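Local coordinates for chemotaxis signal transduction protein (Thermoanaerobacter tengcongensis, PDB 2QDL) that probably acts as a CheW scaffold in bacterial chemotaxis, coupling chemoreceptors to the histidine kinase CheA, at residues V38-I43 with S81-V86. Sequence-based numbering, arbitrary orientation.
Sequences VSITKI and SRIIIV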
ATOM      1  N   VAL A  38      10.467   3.128  11.239  1.00 30.42           N
ATOM      2  CA  VAL A  38      11.196   3.902  12.247  1.00 31.13           C
ATOM      3  C   VAL A  38      11.676   5.270  11.709  1.00 30.59           C
ATOM      4  O   VAL A  38      11.892   5.463  10.487  1.00 30.07           O
ATOM      5  CB  VAL A  38      12.385   3.094  12.897  1.00 31.28           C
ATOM      6  CG1 VAL A  38      13.243   3.993  13.769  1.00 33.16           C
ATOM      7  CG2 VAL A  38      11.858   1.959  13.751  1.00 32.33           C
ATOM      8  N   SER A  39      11.829   6.206  12.653  1.00 29.86           N
ATOM      9  CA  SER A  39      12.274   7.579  12.364  1.00 28.31           C
ATOM     10  C   SER A  39      11.419   8.269  11.305  1.00 26.16           C
ATOM     11  O   SER A  39      11.918   8.813  10.316  1.00 26.05           O
ATOM     12  CB  SER A  39      13.770   7.614  12.039  1.00 29.26           C
ATOM     13  OG  SER A  39      14.527   7.781  13.241  1.00 31.19           O
ATOM     14  N   ILE A  40      10.112   8.219  11.524  1.00 24.03           N
ATOM     15  CA  ILE A  40       9.190   9.072  10.792  1.00 21.90           C
ATOM     16  C   ILE A  40       9.178  10.404  11.543  1.00 21.47           C
ATOM     17  O   ILE A  40       8.986  10.439  12.756  1.00 21.17           O
ATOM     18  CB  ILE A  40       7.767   8.454  10.641  1.00 21.20           C
ATOM     19  CG1 ILE A  40       7.864   7.089   9.941  1.00 18.16           C
ATOM     20  CG2 ILE A  40       6.863   9.372   9.817  1.00 17.71           C
ATOM     21  CD1 ILE A  40       6.584   6.359   9.908  1.00 17.29           C
ATOM     22  N   THR A  41       9.471  11.478  10.821  1.00 20.44           N
ATOM     23  CA  THR A  41       9.449  12.794  11.412  1.00 19.02           C
ATOM     24  C   THR A  41       8.117  13.416  11.069  1.00 19.55           C
ATOM     25  O   THR A  41       7.783  13.608   9.893  1.00 18.55           O
ATOM     26  CB  THR A  41      10.625  13.680  10.924  1.00 19.26           C
ATOM     27  OG1 THR A  41      11.858  12.972  11.099  1.00 16.37           O
ATOM     28  CG2 THR A  41      10.679  14.992  11.721  1.00 15.96           C
ATOM     29  N   LYS A  42       7.356  13.720  12.111  1.00 20.63           N
ATOM     30  CA  LYS A  42       6.053  14.323  11.942  1.00 22.86           C
ATOM     31  C   LYS A  42       6.208  15.739  11.406  1.00 22.32           C
ATOM     32  O   LYS A  42       7.074  16.493  11.853  1.00 22.76           O
ATOM     33  CB  LYS A  42       5.272  14.315  13.258  1.00 23.50           C
ATOM     34  CG  LYS A  42       5.028  12.898  13.815  1.00 29.08           C
ATOM     35  CD  LYS A  42       4.262  12.956  15.138  1.00 35.30           C
ATOM     36  CE  LYS A  42       3.847  11.568  15.609  1.00 38.56           C
ATOM     37  NZ  LYS A  42       2.949  11.675  16.806  1.00 40.12           N
ATOM     38  N   ILE A  43       5.368  16.079  10.441  1.00 22.55           N
ATOM     39  CA  ILE A  43       5.389  17.394   9.814  1.00 23.11           C
ATOM     40  C   ILE A  43       4.153  18.200  10.242  1.00 23.25           C
ATOM     41  O   ILE A  43       3.025  17.736  10.026  1.00 22.73           O
ATOM     42  CB  ILE A  43       5.415  17.272   8.285  1.00 22.88           C
ATOM     43  CG1 ILE A  43       6.586  16.387   7.823  1.00 23.30           C
ATOM     44  CG2 ILE A  43       5.407  18.670   7.620  1.00 24.94           C
ATOM     45  CD1 ILE A  43       7.994  16.846   8.224  1.00 20.60           C
ATOM     46  N   SER A  81       6.448  -4.116  11.851  1.00 14.45           N
ATOM     47  CA  SER A  81       5.972  -2.989  11.054  1.00 14.31           C
ATOM     48  C   SER A  81       7.045  -2.555  10.046  1.00 13.40           C
ATOM     49  O   SER A  81       8.241  -2.605  10.336  1.00 13.05           O
ATOM     50  CB  SER A  81       5.531  -1.805  11.935  1.00 14.01           C
ATOM     51  OG  SER A  81       4.284  -2.080  12.542  1.00 15.93           O
ATOM     52  N   ARG A  82       6.590  -2.138   8.869  1.00 12.98           N
ATOM     53  CA  ARG A  82       7.474  -1.671   7.808  1.00 11.84           C
ATOM     54  C   ARG A  82       6.904  -0.473   7.063  1.00 11.52           C
ATOM     55  O   ARG A  82       5.733  -0.094   7.228  1.00 10.20           O
ATOM     56  CB  ARG A  82       7.686  -2.797   6.783  1.00 12.40           C
ATOM     57  CG  ARG A  82       8.363  -4.033   7.329  1.00 11.56           C
ATOM     58  CD  ARG A  82       9.837  -3.749   7.568  1.00 11.71           C
ATOM     59  NE  ARG A  82      10.563  -4.965   7.910  1.00 15.46           N
ATOM     60  CZ  ARG A  82      10.718  -5.452   9.135  1.00 16.92           C
ATOM     61  NH1 ARG A  82      10.178  -4.841  10.187  1.00 18.27           N
ATOM     62  NH2 ARG A  82      11.405  -6.574   9.302  1.00 19.11           N
ATOM     63  N   ILE A  83       7.750   0.095   6.213  1.00 11.01           N
ATOM     64  CA  ILE A  83       7.339   1.112   5.282  1.00 11.27           C
ATOM     65  C   ILE A  83       7.626   0.633   3.877  1.00 10.26           C
ATOM     66  O   ILE A  83       8.785   0.514   3.468  1.00  8.75           O
ATOM     67  CB  ILE A  83       8.056   2.491   5.511  1.00 11.96           C
ATOM     68  CG1 ILE A  83       7.776   3.028   6.927  1.00 12.62           C
ATOM     69  CG2 ILE A  83       7.619   3.468   4.408  1.00 10.68           C
ATOM     70  CD1 ILE A  83       8.712   4.191   7.373  1.00  9.16           C
ATOM     71  N   ILE A  84       6.547   0.386   3.145  1.00  9.75           N
ATOM     72  CA  ILE A  84       6.632  -0.016   1.735  1.00 10.35           C
ATOM     73  C   ILE A  84       6.784   1.224   0.884  1.00 11.30           C
ATOM     74  O   ILE A  84       5.908   2.111   0.886  1.00 11.89           O
ATOM     75  CB  ILE A  84       5.382  -0.783   1.277  1.00  8.89           C
ATOM     76  CG1 ILE A  84       5.143  -2.003   2.200  1.00  9.44           C
ATOM     77  CG2 ILE A  84       5.507  -1.183  -0.174  1.00 11.48           C
ATOM     78  CD1 ILE A  84       3.901  -2.784   1.866  1.00  6.11           C
ATOM     79  N   ILE A  85       7.900   1.282   0.165  1.00 11.42           N
ATOM     80  CA  ILE A  85       8.163   2.390  -0.752  1.00 11.71           C
ATOM     81  C   ILE A  85       7.521   2.104  -2.093  1.00 11.67           C
ATOM     82  O   ILE A  85       7.790   1.081  -2.739  1.00 11.83           O
ATOM     83  CB  ILE A  85       9.662   2.689  -0.912  1.00 11.74           C
ATOM     84  CG1 ILE A  85      10.362   2.782   0.455  1.00 11.41           C
ATOM     85  CG2 ILE A  85       9.920   3.931  -1.837  1.00 12.02           C
ATOM     86  CD1 ILE A  85       9.831   3.839   1.395  1.00  9.28           C
ATOM     87  N   VAL A  86       6.644   3.013  -2.490  1.00 11.09           N
ATOM     88  CA  VAL A  86       5.958   2.927  -3.770  1.00 11.26           C
ATOM     89  C   VAL A  86       6.227   4.234  -4.580  1.00 12.50           C
ATOM     90  O   VAL A  86       6.972   5.115  -4.145  1.00 11.51           O
ATOM     91  CB  VAL A  86       4.413   2.667  -3.566  1.00 11.48           C
ATOM     92  CG1 VAL A  86       4.172   1.399  -2.716  1.00  8.10           C
ATOM     93  CG2 VAL A  86       3.725   3.888  -2.940  1.00 10.13           C
TER
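Ile40 meets Ile83 where a loop of the CheW-like domain, a beta-barrel fold, passes beside a strand. Residues 38-43 belong to the connection between strands 33-36 and 50-56. Residues 82-86 lie on strand 82-88, which pairs antiparallel with strand 33-36.

The contact is apolar and small, burying 87 Å² in all. No hydrogen bond crosses it. Both isoleucines point toward the opposite segment and reach each other tip to tip. In Ile83, CG1 stands beside the backbone N and anti to the carbonyl carbon (chi1 -59°). The chain then extends (chi2 165°) and carries CD1 out to the loop. Ile40 also touches Ile96 and Ile54. It thus packs the loop against strands 82-88, 91-106 and 50-56. Ile83 is buried, whereas Ile40 is partly exposed.

The backbones stay well apart, with Val38 CA 8.0 Å from Arg82 CA. Val38 comes near through its main chain, its N lying 4.4 Å from Ile83 CD1.

One side-chain hydrogen bond lies beside the contact: Arg82 NH1 donates to Ser81 O at 3.0 Å, from above the carbonyl plane. NH1 also bonds Lys79 O.

The Ile83 CD1 methyl is 4.0 Å from both CG1 and CD1 of Ile40.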